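Long-range contacts in transketolase (Campylobacter jejuni, PDB 3M6L), which belongs to the thiamine diphosphate-dependent transketolase family and holds thiamine diphosphate, a calcium ion and ribose-5-phosphate in its pockets as a two-chain assembly: residues L341-S346 / V499-K504; P334-K339 / N347-N352; S29-A34 / K257-P262. All blocks are in the same frame, centred on the assembly; numbering follows the deposited sequence.

Contact 1 of 3, residues L341-S346 / V499-K504. With R5P (ribose-5-phosphate), chain F.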
loop_
_atom_site.group_PDB
_atom_site.type_symbol
_atom_site.label_atom_id
_atom_site.label_comp_id
_atom_site.label_asym_id
_atom_site.label_seq_id
_atom_site.Cartn_x
_atom_site.Cartn_y
_atom_site.Cartn_z
ATOM N N LEU A 341 -9.534 -7.036 -29.331
ATOM C CA LEU A 341 -8.322 -7.278 -28.656
ATOM C C LEU A 341 -8.535 -7.134 -27.148
ATOM O O LEU A 341 -9.447 -6.494 -26.776
ATOM C CB LEU A 341 -7.222 -6.335 -29.035
ATOM C CG LEU A 341 -7.615 -4.905 -29.249
ATOM C CD1 LEU A 341 -7.758 -4.033 -27.896
ATOM C CD2 LEU A 341 -6.488 -4.404 -30.302
ATOM N N ALA A 342 -7.708 -7.789 -26.390
ATOM C CA ALA A 342 -7.630 -7.452 -24.915
ATOM C C ALA A 342 -6.969 -6.075 -24.875
ATOM O O ALA A 342 -5.977 -5.805 -25.550
ATOM C CB ALA A 342 -6.821 -8.460 -24.115
ATOM N N THR A 343 -7.384 -5.211 -23.939
ATOM C CA THR A 343 -6.794 -3.896 -23.935
ATOM C C THR A 343 -5.388 -3.895 -23.299
ATOM O O THR A 343 -4.624 -2.918 -23.496
ATOM C CB THR A 343 -7.703 -2.836 -23.282
ATOM O OG1 THR A 343 -8.093 -3.329 -21.986
ATOM C CG2 THR A 343 -8.907 -2.475 -24.154
ATOM N N ARG A 344 -4.983 -4.979 -22.684
ATOM C CA ARG A 344 -3.590 -5.065 -22.304
ATOM C C ARG A 344 -2.720 -5.161 -23.548
ATOM O O ARG A 344 -1.638 -4.746 -23.546
ATOM C CB ARG A 344 -3.266 -6.252 -21.375
ATOM C CG ARG A 344 -3.599 -7.638 -21.872
ATOM C CD ARG A 344 -3.009 -8.718 -20.993
ATOM N NE ARG A 344 -3.488 -10.041 -21.353
ATOM C CZ ARG A 344 -2.996 -11.172 -20.933
ATOM N NH1 ARG A 344 -1.940 -11.209 -20.176
ATOM N NH2 ARG A 344 -3.566 -12.289 -21.344
ATOM N N ASP A 345 -3.254 -5.797 -24.574
ATOM C CA ASP A 345 -2.508 -5.966 -25.837
ATOM C C ASP A 345 -2.515 -4.716 -26.720
ATOM O O ASP A 345 -1.441 -4.291 -27.244
ATOM C CB ASP A 345 -3.092 -7.128 -26.668
ATOM C CG ASP A 345 -2.862 -8.500 -26.039
ATOM O OD1 ASP A 345 -1.837 -8.750 -25.382
ATOM O OD2 ASP A 345 -3.749 -9.375 -26.175
ATOM N N SER A 346 -3.662 -4.047 -26.882
ATOM C CA SER A 346 -3.662 -2.751 -27.525
ATOM C C SER A 346 -2.684 -1.820 -26.810
ATOM O O SER A 346 -1.919 -1.041 -27.395
ATOM C CB SER A 346 -4.979 -2.140 -27.711
ATOM O OG SER A 346 -5.648 -1.984 -26.396
ATOM N N VAL A 499 -6.445 1.238 -16.991
ATOM C CA VAL A 499 -7.060 0.071 -16.412
ATOM C C VAL A 499 -7.508 -0.822 -17.512
ATOM O O VAL A 499 -8.411 -0.457 -18.287
ATOM C CB VAL A 499 -8.258 0.407 -15.505
ATOM C CG1 VAL A 499 -8.991 -0.855 -14.978
ATOM C CG2 VAL A 499 -7.683 1.303 -14.412
ATOM N N LEU A 500 -6.831 -1.985 -17.653
ATOM C CA LEU A 500 -6.848 -2.771 -18.939
ATOM C C LEU A 500 -7.249 -4.218 -18.653
ATOM O O LEU A 500 -6.904 -4.789 -17.610
ATOM C CB LEU A 500 -5.431 -2.735 -19.555
ATOM C CG LEU A 500 -4.892 -1.361 -19.764
ATOM C CD1 LEU A 500 -3.335 -1.246 -19.890
ATOM C CD2 LEU A 500 -5.604 -0.598 -20.836
ATOM N N SER A 501 -7.833 -4.894 -19.662
ATOM C CA SER A 501 -8.311 -6.234 -19.504
ATOM C C SER A 501 -7.280 -7.301 -19.790
ATOM O O SER A 501 -6.363 -7.072 -20.670
ATOM C CB SER A 501 -9.519 -6.493 -20.404
ATOM O OG SER A 501 -9.066 -6.543 -21.775
ATOM N N ARG A 502 -7.451 -8.442 -19.143
ATOM C CA ARG A 502 -6.749 -9.688 -19.500
ATOM C C ARG A 502 -7.349 -10.256 -20.760
ATOM O O ARG A 502 -6.665 -10.762 -21.616
ATOM C CB ARG A 502 -6.881 -10.703 -18.367
ATOM C CG ARG A 502 -6.095 -11.980 -18.546
ATOM C CD ARG A 502 -6.248 -12.995 -17.366
ATOM N NE ARG A 502 -5.374 -14.151 -17.539
ATOM C CZ ARG A 502 -5.781 -15.378 -17.857
ATOM N NH1 ARG A 502 -4.865 -16.350 -17.991
ATOM N NH2 ARG A 502 -7.093 -15.666 -18.017
ATOM N N GLN A 503 -8.677 -10.256 -20.811
ATOM C CA GLN A 503 -9.447 -10.956 -21.788
ATOM C C GLN A 503 -9.791 -10.117 -23.007
ATOM O O GLN A 503 -9.875 -8.884 -22.941
ATOM C CB GLN A 503 -10.748 -11.543 -21.128
ATOM C CG GLN A 503 -11.898 -10.604 -20.988
ATOM C CD GLN A 503 -11.766 -9.699 -19.710
ATOM O OE1 GLN A 503 -10.723 -9.711 -19.025
ATOM N NE2 GLN A 503 -12.875 -9.044 -19.351
ATOM N N LYS A 504 -10.054 -10.777 -24.172
ATOM C CA LYS A 504 -10.421 -10.078 -25.348
ATOM C C LYS A 504 -11.735 -9.337 -25.242
ATOM O O LYS A 504 -12.712 -9.929 -24.728
ATOM C CB LYS A 504 -10.495 -11.061 -26.561
ATOM C CG LYS A 504 -10.613 -10.465 -27.910
ATOM C CD LYS A 504 -10.413 -11.558 -29.008
ATOM C CE LYS A 504 -8.905 -11.986 -29.127
ATOM N NZ LYS A 504 -8.556 -12.802 -30.386
HETATM C C1 R5P F . 0.003 -14.408 -9.858
HETATM O O1 R5P F . 0.169 -15.163 -8.612
HETATM C C2 R5P F . 0.235 -15.289 -11.095
HETATM O O2 R5P F . 1.625 -15.484 -11.424
HETATM C C3 R5P F . -0.599 -15.006 -12.374
HETATM O O3 R5P F . -1.367 -16.201 -12.306
HETATM C C4 R5P F . -0.053 -15.124 -13.834
HETATM O O4 R5P F . 1.288 -14.599 -13.897
HETATM C C5 R5P F . -1.020 -14.568 -14.951
HETATM O O5 R5P F . -0.888 -15.144 -16.312
HETATM P P R5P F . -1.659 -14.494 -17.623
HETATM O O1P R5P F . -0.691 -13.497 -18.472
HETATM O O2P R5P F . -2.898 -13.726 -16.911
HETATM O O3P R5P F . -2.288 -15.464 -18.573
HETATM O O HOH W 1 -9.860 -1.830 -20.331
#

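Contact 2 of 3, residues P334-K339 / N347-N352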
loop_
_atom_site.group_PDB
_atom_site.type_symbol
_atom_site.label_atom_id
_atom_site.label_comp_id
_atom_site.label_asym_id
_atom_site.label_seq_id
_atom_site.Cartn_x
_atom_site.Cartn_y
_atom_site.Cartn_z
ATOM N N PRO A 334 -1.220 3.251 -33.483
ATOM C CA PRO A 334 -1.917 2.178 -34.194
ATOM C C PRO A 334 -3.370 2.367 -34.390
ATOM O O PRO A 334 -4.023 3.090 -33.630
ATOM C CB PRO A 334 -1.603 0.925 -33.452
ATOM C CG PRO A 334 -0.671 1.405 -32.297
ATOM C CD PRO A 334 -0.805 2.773 -32.131
ATOM N N ASP A 335 -3.840 1.947 -35.568
ATOM C CA ASP A 335 -5.235 2.044 -35.906
ATOM C C ASP A 335 -5.877 0.734 -35.556
ATOM O O ASP A 335 -5.743 -0.309 -36.222
ATOM C CB ASP A 335 -5.473 2.369 -37.409
ATOM C CG ASP A 335 -6.915 2.465 -37.731
ATOM O OD1 ASP A 335 -7.820 2.420 -36.829
ATOM O OD2 ASP A 335 -7.155 2.622 -38.966
ATOM N N PHE A 336 -6.676 0.720 -34.444
ATOM C CA PHE A 336 -7.327 -0.468 -33.991
ATOM C C PHE A 336 -8.796 -0.622 -34.325
ATOM O O PHE A 336 -9.507 -1.522 -33.758
ATOM C CB PHE A 336 -7.173 -0.513 -32.394
ATOM C CG PHE A 336 -5.783 -0.687 -31.947
ATOM C CD1 PHE A 336 -5.093 -1.794 -32.148
ATOM C CD2 PHE A 336 -5.207 0.298 -31.106
ATOM C CE1 PHE A 336 -3.807 -1.929 -31.661
ATOM C CE2 PHE A 336 -4.008 0.189 -30.604
ATOM C CZ PHE A 336 -3.283 -0.917 -30.845
ATOM N N LYS A 337 -9.276 0.229 -35.225
ATOM C CA LYS A 337 -10.655 0.185 -35.591
ATOM C C LYS A 337 -11.035 -1.199 -36.077
ATOM O O LYS A 337 -10.356 -1.817 -36.955
ATOM C CB LYS A 337 -10.984 1.237 -36.631
ATOM C CG LYS A 337 -12.367 1.350 -37.024
ATOM C CD LYS A 337 -12.577 2.393 -38.103
ATOM C CE LYS A 337 -14.060 2.416 -38.569
ATOM N NZ LYS A 337 -14.345 3.624 -39.467
ATOM N N GLY A 338 -12.101 -1.718 -35.496
ATOM C CA GLY A 338 -12.649 -3.036 -35.834
ATOM C C GLY A 338 -11.918 -4.262 -35.364
ATOM O O GLY A 338 -12.272 -5.387 -35.718
ATOM N N LYS A 339 -10.832 -4.085 -34.614
ATOM C CA LYS A 339 -10.036 -5.179 -34.157
ATOM C C LYS A 339 -10.415 -5.535 -32.699
ATOM O O LYS A 339 -10.340 -4.673 -31.820
ATOM C CB LYS A 339 -8.537 -4.833 -34.243
ATOM C CG LYS A 339 -8.080 -4.641 -35.702
ATOM C CD LYS A 339 -6.500 -4.597 -35.816
ATOM C CE LYS A 339 -5.986 -4.826 -37.290
ATOM N NZ LYS A 339 -6.635 -3.890 -38.260
ATOM N N ASN A 347 -2.720 -1.857 -25.465
ATOM C CA ASN A 347 -1.898 -0.962 -24.747
ATOM C C ASN A 347 -0.388 -1.196 -24.961
ATOM O O ASN A 347 0.383 -0.245 -25.079
ATOM C CB ASN A 347 -2.240 -0.981 -23.231
ATOM C CG ASN A 347 -1.557 0.159 -22.476
ATOM O OD1 ASN A 347 -0.535 -0.120 -21.730
ATOM N ND2 ASN A 347 -1.998 1.335 -22.634
ATOM N N GLY A 348 0.018 -2.459 -24.993
ATOM C CA GLY A 348 1.414 -2.787 -25.155
ATOM C C GLY A 348 1.887 -2.291 -26.545
ATOM O O GLY A 348 3.030 -1.736 -26.723
ATOM N N GLU A 349 1.021 -2.466 -27.538
ATOM C CA GLU A 349 1.332 -1.918 -28.887
ATOM C C GLU A 349 1.523 -0.412 -28.880
ATOM O O GLU A 349 2.522 0.083 -29.386
ATOM C CB GLU A 349 0.264 -2.267 -29.857
ATOM C CG GLU A 349 0.203 -3.725 -30.112
ATOM C CD GLU A 349 0.791 -4.037 -31.451
ATOM O OE1 GLU A 349 0.052 -3.892 -32.460
ATOM O OE2 GLU A 349 2.009 -4.396 -31.471
ATOM N N ILE A 350 0.715 0.316 -28.048
ATOM C CA ILE A 350 0.857 1.753 -27.905
ATOM C C ILE A 350 2.133 2.111 -27.171
ATOM O O ILE A 350 2.843 3.065 -27.591
ATOM C CB ILE A 350 -0.352 2.351 -27.208
ATOM C CG1 ILE A 350 -1.604 2.253 -28.084
ATOM C CG2 ILE A 350 -0.151 3.803 -26.962
ATOM C CD1 ILE A 350 -2.974 2.436 -27.199
ATOM N N LEU A 351 2.494 1.413 -26.076
ATOM C CA LEU A 351 3.728 1.637 -25.351
ATOM C C LEU A 351 4.954 1.543 -26.314
ATOM O O LEU A 351 5.926 2.311 -26.190
ATOM C CB LEU A 351 3.907 0.658 -24.194
ATOM C CG LEU A 351 2.885 0.861 -23.020
ATOM C CD1 LEU A 351 3.216 -0.199 -21.991
ATOM C CD2 LEU A 351 3.135 2.169 -22.427
ATOM N N ASN A 352 4.881 0.548 -27.161
ATOM C CA ASN A 352 5.967 0.374 -28.249
ATOM C C ASN A 352 6.074 1.547 -29.204
ATOM O O ASN A 352 7.194 2.063 -29.383
ATOM C CB ASN A 352 5.914 -0.941 -28.922
ATOM C CG ASN A 352 6.544 -2.054 -28.080
ATOM O OD1 ASN A 352 7.731 -2.407 -28.243
ATOM N ND2 ASN A 352 5.773 -2.552 -27.083
#

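Contact 3 of 3, residues S29-A34 / K257-P262. With TPP (thiamine diphosphate), chain C; R5P (ribose-5-phosphate), chain B.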
loop_
_atom_site.group_PDB
_atom_site.type_symbol
_atom_site.label_atom_id
_atom_site.label_comp_id
_atom_site.label_asym_id
_atom_site.label_seq_id
_atom_site.Cartn_x
_atom_site.Cartn_y
_atom_site.Cartn_z
ATOM N N SER A 29 3.925 24.731 16.044
ATOM C CA SER A 29 3.644 23.491 15.318
ATOM C C SER A 29 4.928 23.087 14.572
ATOM O O SER A 29 5.636 23.933 14.037
ATOM C CB SER A 29 2.470 23.665 14.293
ATOM O OG SER A 29 2.207 22.478 13.592
ATOM N N GLY A 30 5.222 21.786 14.557
ATOM C CA GLY A 30 6.308 21.282 13.728
ATOM C C GLY A 30 7.370 20.529 14.485
ATOM O O GLY A 30 7.134 20.136 15.629
ATOM N N HIS A 31 8.492 20.311 13.871
ATOM C CA HIS A 31 9.432 19.269 14.282
ATOM C C HIS A 31 10.764 19.907 14.406
ATOM O O HIS A 31 11.459 20.135 13.427
ATOM C CB HIS A 31 9.471 18.155 13.241
ATOM C CG HIS A 31 8.137 17.520 13.009
ATOM N ND1 HIS A 31 7.156 18.100 12.215
ATOM C CD2 HIS A 31 7.649 16.310 13.408
ATOM C CE1 HIS A 31 6.103 17.287 12.191
ATOM N NE2 HIS A 31 6.389 16.196 12.891
ATOM N N PRO A 32 11.197 20.163 15.680
ATOM C CA PRO A 32 12.519 20.752 15.924
ATOM C C PRO A 32 13.675 19.773 16.161
ATOM O O PRO A 32 14.863 20.099 15.940
ATOM C CB PRO A 32 12.296 21.531 17.269
ATOM C CG PRO A 32 11.318 20.723 17.966
ATOM C CD PRO A 32 10.368 20.137 16.903
ATOM N N GLY A 33 13.337 18.556 16.560
ATOM C CA GLY A 33 14.401 17.572 16.916
ATOM C C GLY A 33 15.333 17.171 15.807
ATOM O O GLY A 33 16.554 17.215 15.928
ATOM N N ALA A 34 14.762 16.826 14.656
ATOM C CA ALA A 34 15.562 16.423 13.511
ATOM C C ALA A 34 16.374 17.577 12.958
ATOM O O ALA A 34 17.570 17.422 12.642
ATOM C CB ALA A 34 14.718 15.785 12.404
ATOM N N LYS A 257 10.286 13.738 23.196
ATOM C CA LYS A 257 9.389 14.887 23.230
ATOM C C LYS A 257 9.787 15.987 22.252
ATOM O O LYS A 257 8.922 16.808 21.904
ATOM C CB LYS A 257 9.289 15.512 24.650
ATOM C CG LYS A 257 8.801 14.540 25.704
ATOM C CD LYS A 257 8.748 15.204 27.120
ATOM C CE LYS A 257 8.576 14.112 28.229
ATOM N NZ LYS A 257 7.466 14.536 29.162
ATOM N N SER A 258 11.055 16.016 21.826
ATOM C CA SER A 258 11.566 17.013 20.824
ATOM C C SER A 258 11.199 16.631 19.374
ATOM O O SER A 258 11.417 17.408 18.451
ATOM C CB SER A 258 13.093 17.145 20.895
ATOM O OG SER A 258 13.685 15.969 20.354
ATOM N N HIS A 259 10.702 15.409 19.139
ATOM C CA HIS A 259 10.436 14.986 17.755
ATOM C C HIS A 259 9.489 15.933 17.036
ATOM O O HIS A 259 9.746 16.315 15.873
ATOM C CB HIS A 259 9.889 13.532 17.706
ATOM C CG HIS A 259 9.257 13.208 16.403
ATOM N ND1 HIS A 259 10.005 12.930 15.303
ATOM C CD2 HIS A 259 7.974 13.308 15.967
ATOM C CE1 HIS A 259 9.219 12.791 14.236
ATOM N NE2 HIS A 259 7.975 13.033 14.610
ATOM N N GLY A 260 8.380 16.249 17.673
ATOM C CA GLY A 260 7.244 16.801 16.949
ATOM C C GLY A 260 6.418 17.828 17.713
ATOM O O GLY A 260 5.228 18.023 17.439
ATOM N N ALA A 261 7.061 18.527 18.634
ATOM C CA ALA A 261 6.429 19.664 19.322
ATOM C C ALA A 261 7.439 20.733 19.488
ATOM O O ALA A 261 8.616 20.432 19.497
ATOM C CB ALA A 261 5.900 19.250 20.645
ATOM N N PRO A 262 6.999 21.974 19.643
ATOM C CA PRO A 262 7.929 23.114 19.759
ATOM C C PRO A 262 8.789 22.919 21.023
ATOM O O PRO A 262 8.328 22.264 21.976
ATOM C CB PRO A 262 7.002 24.301 19.946
ATOM C CG PRO A 262 5.709 23.903 19.304
ATOM C CD PRO A 262 5.582 22.403 19.480
HETATM N "N1'" TPP C . 4.176 6.316 8.608
HETATM C "C2'" TPP C . 4.597 6.906 7.492
HETATM C CM2 TPP C . 4.617 6.062 6.232
HETATM N "N3'" TPP C . 4.992 8.190 7.341
HETATM C "C4'" TPP C . 4.907 9.016 8.389
HETATM N "N4'" TPP C . 5.245 10.271 8.196
HETATM C "C5'" TPP C . 4.488 8.439 9.711
HETATM C "C6'" TPP C . 4.128 7.092 9.740
HETATM C "C7'" TPP C . 4.444 9.330 11.011
HETATM N N3 TPP C . 5.893 9.654 11.468
HETATM C C2 TPP C . 6.693 10.763 11.222
HETATM S S1 TPP C . 8.387 10.769 11.743
HETATM C C5 TPP C . 8.035 9.217 12.484
HETATM C C4 TPP C . 6.658 8.790 12.182
HETATM C CM4 TPP C . 6.232 7.451 12.640
HETATM C C6 TPP C . 9.007 8.381 13.281
HETATM C C7 TPP C . 10.208 9.072 13.909
HETATM O O7 TPP C . 11.049 8.952 12.834
HETATM P PA TPP C . 12.535 9.281 12.656
HETATM O O1A TPP C . 12.742 8.928 11.247
HETATM O O2A TPP C . 13.270 8.441 13.675
HETATM O O3A TPP C . 12.605 10.805 13.006
HETATM P PB TPP C . 13.283 11.740 14.128
HETATM O O1B TPP C . 13.642 12.970 13.400
HETATM O O2B TPP C . 14.406 11.016 14.816
HETATM O O3B TPP C . 12.284 11.948 15.219
HETATM C C1 R5P B . 4.261 12.916 10.944
HETATM O O1 R5P B . 5.354 13.231 10.019
HETATM C C2 R5P B . 4.409 13.665 12.277
HETATM O O2 R5P B . 5.334 13.051 13.197
HETATM C C3 R5P B . 3.121 14.124 13.016
HETATM O O3 R5P B . 3.329 15.514 12.806
HETATM C C4 R5P B . 2.939 14.115 14.569
HETATM O O4 R5P B . 3.521 12.917 15.122
HETATM C C5 R5P B . 1.470 14.411 15.066
HETATM O O5 R5P B . 1.315 14.994 16.421
HETATM P P R5P B . -0.158 15.130 17.160
HETATM O O1P R5P B . -0.447 13.895 18.182
HETATM O O2P R5P B . -1.153 15.143 15.879
HETATM O O3P R5P B . -0.425 16.413 17.882
HETATM O O HOH W 2 3.678 19.624 16.025
HETATM O O HOH W 3 12.099 15.621 14.644
#

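Contact 1 of 3, residues L341-S346 / V499-K504
The side chains of Arg344 and Arg502 run side by side in the same direction, their guanidinium planes 35° apart, and both present an edge to the phosphate of ribose-5-phosphate. CG of Arg502 lies over one face of the Arg344 guanidinium. At the edge of that group, Arg344 NH1 donates to O1P of the ligand at 3.1 Å, and also bonds to the backbone O of Ser371; Arg344 NE adds a weak bond to Arg502 O. Arg502 grips the phosphate twice: its NE reaches O2P of ribose-5-phosphate at 2.6 Å in a nearly straight bond, and its NH1 reaches O3P at 2.8 Å. Both extended chains thus converge on one anion, which would offset their like charges.

Behind them a reciprocal pair of backbone-to-hydroxyl bonds joins the segments. Thr343 N donates to Ser501 OG at 3.0 Å, while Ser501 N donates to Thr343 OG1 at 2.8 Å, close to linear (169°). Set between its backbone N and carbonyl carbon (chi1 71°), Ser501 OG also donates to Gln503 O at 2.7 Å. Arg344 N bonds to Ser501 O at 3.2 Å. Ala342, the N-cap residue, packs its CB against the carbonyl oxygens of Arg502 and Gln503. The start of helix 343-357 and the loop leaving strand 496-499 form one wall of the ribose-5-phosphate site; Ser371, His444 and Asp452, with His259 of the second subunit, bond the same molecule.

Contact 2 of 3, residues P334-K339 / N347-N352
Phe336 and Pro334 meet Glu349 and Ile350 where the loop leading into helix 343-357 folds back along that helix, a short-range packing of an incoming loop on the helix it precedes. The close part is apolar. With CG anti to its carbonyl carbon (chi1 -66°), Phe336 turns the edge of its ring to the helix, with CZ 3.9 Å from Glu349 CB, which lies near the ring plane, and CE2 4.0 Å from Ile350 CG1. That same CG1 takes the proline as well, at 4.2 Å from Pro334 CD, the two side chains crossing at about a right angle. CB of Pro334 covers one face of the phenyl ring toward its rim, so Pro334 and Phe336 meet the helix as one apolar pair. Ile350 continues inward onto Val483 and Trp486 of helix 479-491.

The outer side is looser. Glu349 is exposed and touches the ring through its CB. Farther out, Phe336 to Lys339 form a type II turn with Gly338 at positive phi. An Asx turn overlaps its start: Asp335 OD1 accepts from Lys337 N at 3.1 Å, met from above the carboxylate plane.

Contact 3 of 3, residues S29-A34 / K257-P262
His31 and His259 form an offset edge-to-face pair, the edge of His31 directed at the face of His259, with ring centroids 5.1 Å apart and planes at 77°. Both rings reach the ligands. His259 ND1 donates to O3B of thiamine diphosphate in a very short bond of 2.5 Å, while its NE2 shares a hydrogen bond with O2 of ribose-5-phosphate at 3.0 Å. These partners sit at the ring edge, in or near its plane. His31 NE2 makes weak bonds to O2 and O3 of the same ribose-5-phosphate. Ala34 CB lies 3.2 Å from thiamine diphosphate O1B.

The next shell probably helps to place the rings. The chi1 of His31 (-59°, CG anti to its own carbonyl carbon) brings the ring edge to His259 O, 3.2 Å from His31 CD2, and His70 meets both histidine rings. Asp452 of the second subunit packs on His31. A water accepts from Ala34 N and donates to His259 O, with a weak further link to O1B.

Around this, Gly33 N gives a weak bond to Ser258 O, a second water connects Gly30 N with Gly260 O, and Pro32 presses CG against Ala261 O at 3.1 Å. Farther out, Ser29 OG bonds to Arg95. His259 thus spans thiamine diphosphate and ribose-5-phosphate, and the bonds at its two nitrogens probably restrict rotation of the ring.

Along the chain, contact 3 comes first and closes before the other two begin; the segments of contacts 1 and 2 alternate. Contacts 1 and 2 have centres about 10 Å apart, share helix 343-357, and touch where Leu341 packs on Phe336 and Leu500 on Asn347. Contact 1 lies at the end of strand 496-499 of the six-stranded parallel sheet; contact 2 packs Ile350 on helix 479-491. Contact 3 sits in the thiamine diphosphate binding domain, on the opposite side of the chain's centre, its centre about 50 Å from that of contact 1. Dimerisation closes this gap: each ribose-5-phosphate is held by contact 3 of one subunit and contact 1 of the other, so both chains build each pocket.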